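Long-range contacts in phage terminase large subunit (PDB 7KS4), which probably acts as the ATP-driven motor that packs viral DNA into empty capsids and as the nuclease that cuts it, the chain here being the N-terminal ATPase domain: residues Ala146-Val151 against Glu169-Val174; Leu111-Asp116 against Ala124-Thr129. All blocks are in the same frame, centred on the assembly; numbering follows the deposited sequence.

Contact 1. Residues Ala146-Val151 against Glu169-Val174; sequences ATLDFV and EPTLSV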
# COMPACT_ATOMS: atom_id res chain seq x y z
N ALA A 146 11.55 7.38 -11.14
CA ALA A 146 12.85 6.98 -10.61
C ALA A 146 12.81 5.46 -10.52
O ALA A 146 11.72 4.88 -10.49
CB ALA A 146 13.12 7.60 -9.25
N THR A 147 13.96 4.80 -10.47
CA THR A 147 14.00 3.34 -10.49
C THR A 147 13.47 2.81 -9.17
O THR A 147 14.19 2.75 -8.17
CB THR A 147 15.42 2.83 -10.73
OG1 THR A 147 16.34 3.55 -9.91
CG2 THR A 147 15.80 2.98 -12.20
N LEU A 148 12.21 2.38 -9.17
CA LEU A 148 11.51 1.92 -7.98
C LEU A 148 11.53 0.41 -7.88
O LEU A 148 11.29 -0.30 -8.86
CB LEU A 148 10.06 2.40 -7.98
CG LEU A 148 9.83 3.90 -7.82
CD1 LEU A 148 8.35 4.19 -7.85
CD2 LEU A 148 10.44 4.43 -6.53
N ASP A 149 11.81 -0.08 -6.68
CA ASP A 149 11.61 -1.49 -6.37
C ASP A 149 10.21 -1.79 -5.89
O ASP A 149 9.76 -2.94 -5.97
CB ASP A 149 12.63 -1.93 -5.33
CG ASP A 149 14.04 -1.66 -5.76
OD1 ASP A 149 14.50 -2.39 -6.66
OD2 ASP A 149 14.65 -0.70 -5.26
N PHE A 150 9.50 -0.78 -5.37
CA PHE A 150 8.14 -1.01 -4.92
C PHE A 150 7.40 0.32 -4.90
O PHE A 150 8.01 1.39 -4.80
CB PHE A 150 8.09 -1.67 -3.53
CG PHE A 150 8.63 -0.81 -2.41
CD1 PHE A 150 7.77 -0.12 -1.56
CD2 PHE A 150 10.00 -0.71 -2.18
CE1 PHE A 150 8.25 0.66 -0.52
CE2 PHE A 150 10.49 0.07 -1.13
CZ PHE A 150 9.61 0.75 -0.30
N VAL A 151 6.08 0.24 -5.00
CA VAL A 151 5.24 1.43 -4.95
C VAL A 151 3.93 1.06 -4.28
O VAL A 151 3.42 -0.04 -4.46
CB VAL A 151 5.01 2.04 -6.35
CG1 VAL A 151 4.25 1.06 -7.24
CG2 VAL A 151 4.25 3.34 -6.24
N GLU A 169 4.23 2.82 -13.64
CA GLU A 169 4.47 1.49 -14.19
C GLU A 169 5.78 1.37 -14.96
O GLU A 169 6.45 0.34 -14.81
CB GLU A 169 3.29 1.07 -15.08
CG GLU A 169 3.31 -0.40 -15.52
CD GLU A 169 4.19 -0.64 -16.73
OE1 GLU A 169 4.46 0.32 -17.49
OE2 GLU A 169 4.63 -1.80 -16.94
N PRO A 170 6.18 2.33 -15.80
CA PRO A 170 7.42 2.13 -16.56
C PRO A 170 8.64 1.93 -15.68
O PRO A 170 9.45 1.03 -15.95
CB PRO A 170 7.53 3.41 -17.41
CG PRO A 170 6.12 3.95 -17.47
CD PRO A 170 5.52 3.60 -16.14
N THR A 171 8.79 2.73 -14.63
CA THR A 171 9.95 2.61 -13.75
C THR A 171 9.94 1.28 -13.00
O THR A 171 10.99 0.66 -12.82
CB THR A 171 9.99 3.78 -12.77
OG1 THR A 171 8.90 3.66 -11.84
CG2 THR A 171 9.88 5.11 -13.50
N LEU A 172 8.76 0.85 -12.55
CA LEU A 172 8.66 -0.43 -11.85
C LEU A 172 9.15 -1.58 -12.72
O LEU A 172 9.94 -2.42 -12.26
CB LEU A 172 7.21 -0.70 -11.45
CG LEU A 172 6.68 -0.33 -10.08
CD1 LEU A 172 5.32 -1.01 -9.99
CD2 LEU A 172 7.59 -0.74 -8.93
N SER A 173 8.66 -1.67 -13.95
CA SER A 173 9.00 -2.80 -14.81
C SER A 173 10.51 -2.94 -14.99
O SER A 173 11.00 -4.04 -15.25
CB SER A 173 8.32 -2.65 -16.16
OG SER A 173 6.93 -2.40 -15.98
N VAL A 174 11.25 -1.84 -14.84
CA VAL A 174 12.71 -1.88 -14.98
C VAL A 174 13.31 -2.88 -14.01
O VAL A 174 13.93 -3.87 -14.41
CB VAL A 174 13.30 -0.48 -14.76
CG1 VAL A 174 14.82 -0.52 -14.74
CG2 VAL A 174 12.82 0.45 -15.84

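Contact 2. Residues Leu111-Asp116 against Ala124-Thr129; sequences LVHHYD and AKRVAT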
# COMPACT_ATOMS: atom_id res chain seq x y z
N LEU A 111 15.19 8.12 4.55
CA LEU A 111 16.38 7.39 4.15
C LEU A 111 16.80 6.44 5.27
O LEU A 111 16.85 6.83 6.44
CB LEU A 111 17.54 8.35 3.84
CG LEU A 111 17.27 9.38 2.74
CD1 LEU A 111 18.47 10.30 2.59
CD2 LEU A 111 16.97 8.69 1.42
N VAL A 112 17.11 5.20 4.91
CA VAL A 112 17.67 4.24 5.84
C VAL A 112 19.07 3.90 5.34
O VAL A 112 19.23 3.15 4.37
CB VAL A 112 16.81 2.98 5.98
CG1 VAL A 112 17.42 2.05 7.01
CG2 VAL A 112 15.38 3.35 6.38
N HIS A 113 20.09 4.46 5.99
CA HIS A 113 21.47 4.20 5.60
C HIS A 113 21.94 2.89 6.23
O HIS A 113 21.76 2.68 7.43
CB HIS A 113 22.37 5.35 6.04
CG HIS A 113 21.97 6.68 5.49
ND1 HIS A 113 22.04 6.98 4.14
CD2 HIS A 113 21.51 7.80 6.10
CE1 HIS A 113 21.63 8.22 3.95
NE2 HIS A 113 21.31 8.74 5.11
N HIS A 114 22.55 2.03 5.42
CA HIS A 114 23.07 0.75 5.86
C HIS A 114 24.59 0.79 5.84
O HIS A 114 25.19 1.21 4.84
CB HIS A 114 22.58 -0.39 4.96
CG HIS A 114 21.11 -0.65 5.08
ND1 HIS A 114 20.60 -1.61 5.93
CD2 HIS A 114 20.05 -0.07 4.49
CE1 HIS A 114 19.29 -1.62 5.84
NE2 HIS A 114 18.92 -0.69 4.97
N TYR A 115 25.21 0.35 6.93
CA TYR A 115 26.65 0.43 7.11
C TYR A 115 27.28 -0.96 7.13
O TYR A 115 26.59 -1.98 7.18
CB TYR A 115 26.97 1.19 8.41
CG TYR A 115 26.60 2.65 8.33
CD1 TYR A 115 27.57 3.61 8.08
CD2 TYR A 115 25.28 3.06 8.46
CE1 TYR A 115 27.24 4.94 7.99
CE2 TYR A 115 24.95 4.39 8.37
CZ TYR A 115 25.92 5.33 8.13
OH TYR A 115 25.60 6.67 8.04
N ASP A 116 28.61 -0.97 7.08
CA ASP A 116 29.39 -2.20 7.05
C ASP A 116 29.72 -2.71 8.45
O ASP A 116 30.46 -3.69 8.58
CB ASP A 116 30.69 -1.98 6.27
CG ASP A 116 31.70 -1.12 7.02
OD1 ASP A 116 31.31 -0.34 7.92
OD2 ASP A 116 32.91 -1.22 6.69
N ALA A 124 32.93 3.22 10.62
CA ALA A 124 31.72 2.75 9.96
C ALA A 124 31.61 3.36 8.57
O ALA A 124 31.70 4.58 8.40
CB ALA A 124 30.49 3.10 10.79
N LYS A 125 31.44 2.50 7.57
CA LYS A 125 31.32 2.90 6.18
C LYS A 125 29.91 2.61 5.70
O LYS A 125 29.37 1.53 5.96
CB LYS A 125 32.33 2.15 5.30
CG LYS A 125 33.73 2.78 5.22
CD LYS A 125 34.66 1.95 4.33
CE LYS A 125 36.12 2.32 4.52
NZ LYS A 125 36.60 2.03 5.90
N ARG A 126 29.31 3.58 5.01
CA ARG A 126 27.98 3.43 4.46
C ARG A 126 28.04 2.57 3.20
O ARG A 126 28.84 2.84 2.30
CB ARG A 126 27.40 4.82 4.17
CG ARG A 126 25.97 4.86 3.70
CD ARG A 126 25.53 6.32 3.47
NE ARG A 126 25.42 7.09 4.71
CZ ARG A 126 25.08 8.38 4.78
NH1 ARG A 126 24.82 9.07 3.67
NH2 ARG A 126 25.01 8.99 5.96
N VAL A 127 27.22 1.53 3.15
CA VAL A 127 27.26 0.57 2.06
C VAL A 127 26.07 0.73 1.13
O VAL A 127 26.20 0.52 -0.08
CB VAL A 127 27.34 -0.87 2.59
CG1 VAL A 127 27.34 -1.87 1.43
CG2 VAL A 127 28.57 -1.06 3.43
N ALA A 128 24.91 1.10 1.66
CA ALA A 128 23.71 1.20 0.85
C ALA A 128 22.74 2.12 1.57
O ALA A 128 22.82 2.30 2.79
CB ALA A 128 23.08 -0.17 0.61
N THR A 129 21.84 2.72 0.80
CA THR A 129 20.81 3.60 1.35
C THR A 129 19.47 3.22 0.71
O THR A 129 19.31 3.32 -0.51
CB THR A 129 21.15 5.07 1.09
OG1 THR A 129 22.33 5.41 1.82
CG2 THR A 129 20.01 5.98 1.55

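Contact 1. Residues Ala146-Val151 against Glu169-Val174
Two torsions help bring Leu172 against Val151. In Leu172 chi1 lies at -94°, well away from a staggered value, and swings a side chain that leaves the helix obliquely in toward the strand; in Val151 a chi1 of 63° places CG1 between the backbone N and the carbonyl carbon. The two side chains cross at about a right angle, with Val151 CG1 3.6 Å from Leu172 CD1. The other branch of Leu172 reaches the backbone just before Val151: its CD2 lies 3.7 Å from Leu148 O and 4.0 Å from Phe150 N, and touches Leu148 CB as well. Leu148 and Thr171 run side by side, pointing the same way, with Leu148 CD1 4.1 Å from Thr171 OG1. That hydroxyl bonds back to Ile168 O within its own helix, and Thr171 CB sits 3.1 Å from Ala146 O, a close approach. At the outer margin Thr147 CG2 comes only loosely near Val174 CG1. No hydrogen bond spans the two segments; the contact rests on side-chain packing, part of it against backbone carbonyls. The Asp149 carboxylate accepts a hydrogen bond from Gln67 N and forms a salt bridge with Arg175 at the end of the helix. Phe150 and Val151 open the predicted Walker B motif, and the contact packs helix 161-175 on strand 150-153 within a beta-alpha-beta unit. Val151 and Leu172 also touch Ala179 of strand 178-183, Leu148 and Val151 lean on strand 67-72, and Phe150 touches Ala56 and Glu59 of helix 48-62.

Contact 2. Residues Leu111-Asp116 against Ala124-Thr129
His114 O is gripped by two successive amides of the facing strand, Val127 N at 2.7 Å, in the carbonyl plane, and Ala128 N at 3.2 Å, tilted from it. His114 N answers with a 2.7 Å bond to Ala128 O. Beyond this double grip the register slips by one residue, and Tyr115 pairs with Arg126. Arg126 has CG anti to the backbone N (chi1 -175°) and bends at chi3, which carries its guanidinium toward Thr129, onto the His113 ring, where it lies flat, centres 3.5 Å apart and planes at 12°. Tyr115 OH lies in the guanidinium plane and accepts a 3.2 Å bond from Arg126 NH2 and a weak one from Arg126 NE; the Tyr115 ring stands at 85° to the guanidinium plane, and Arg126 CB makes an off-centre CH-pi contact with it. At the edge of the imidazole, His113 ND1 and Thr129 OG1 are hydrogen-bonded at 2.8 Å, while His113 NE2 bonds to Gln102 of the adjoining strand 99-104. Ring and guanidinium are thus both fixed in rotation. Toward the loop, Asp116 N bonds to Lys125 O, and Lys125 N returns to Asp116 OD1 at 2.9 Å, from above the carboxylate plane. With Val127 and Ala128 together opposite His114, this is a classic beta bulge in the antiparallel hairpin formed by strands 109-115 and 126-136.

From the N terminus, strand 109-115 comes first, and contact 2 closes the short loop between it and strand 126-136, with seven residues between the segments. The second of these strands runs on into the mixed sheet beside strand 67-72, and the chain then reaches strand 150-153. There contact 1 opens and closes a longer excursion, 17 residues that include the first half or so of helix 161-175. The two contacts are in series, neither nesting nor crossing; the centres of contact 1 and contact 2 are about 22 Å apart. Both belong to one sheet: 111-116/124-129 joins strands in its antiparallel part, whereas 146-151/169-174 packs a helix on its parallel P-loop NTPase part.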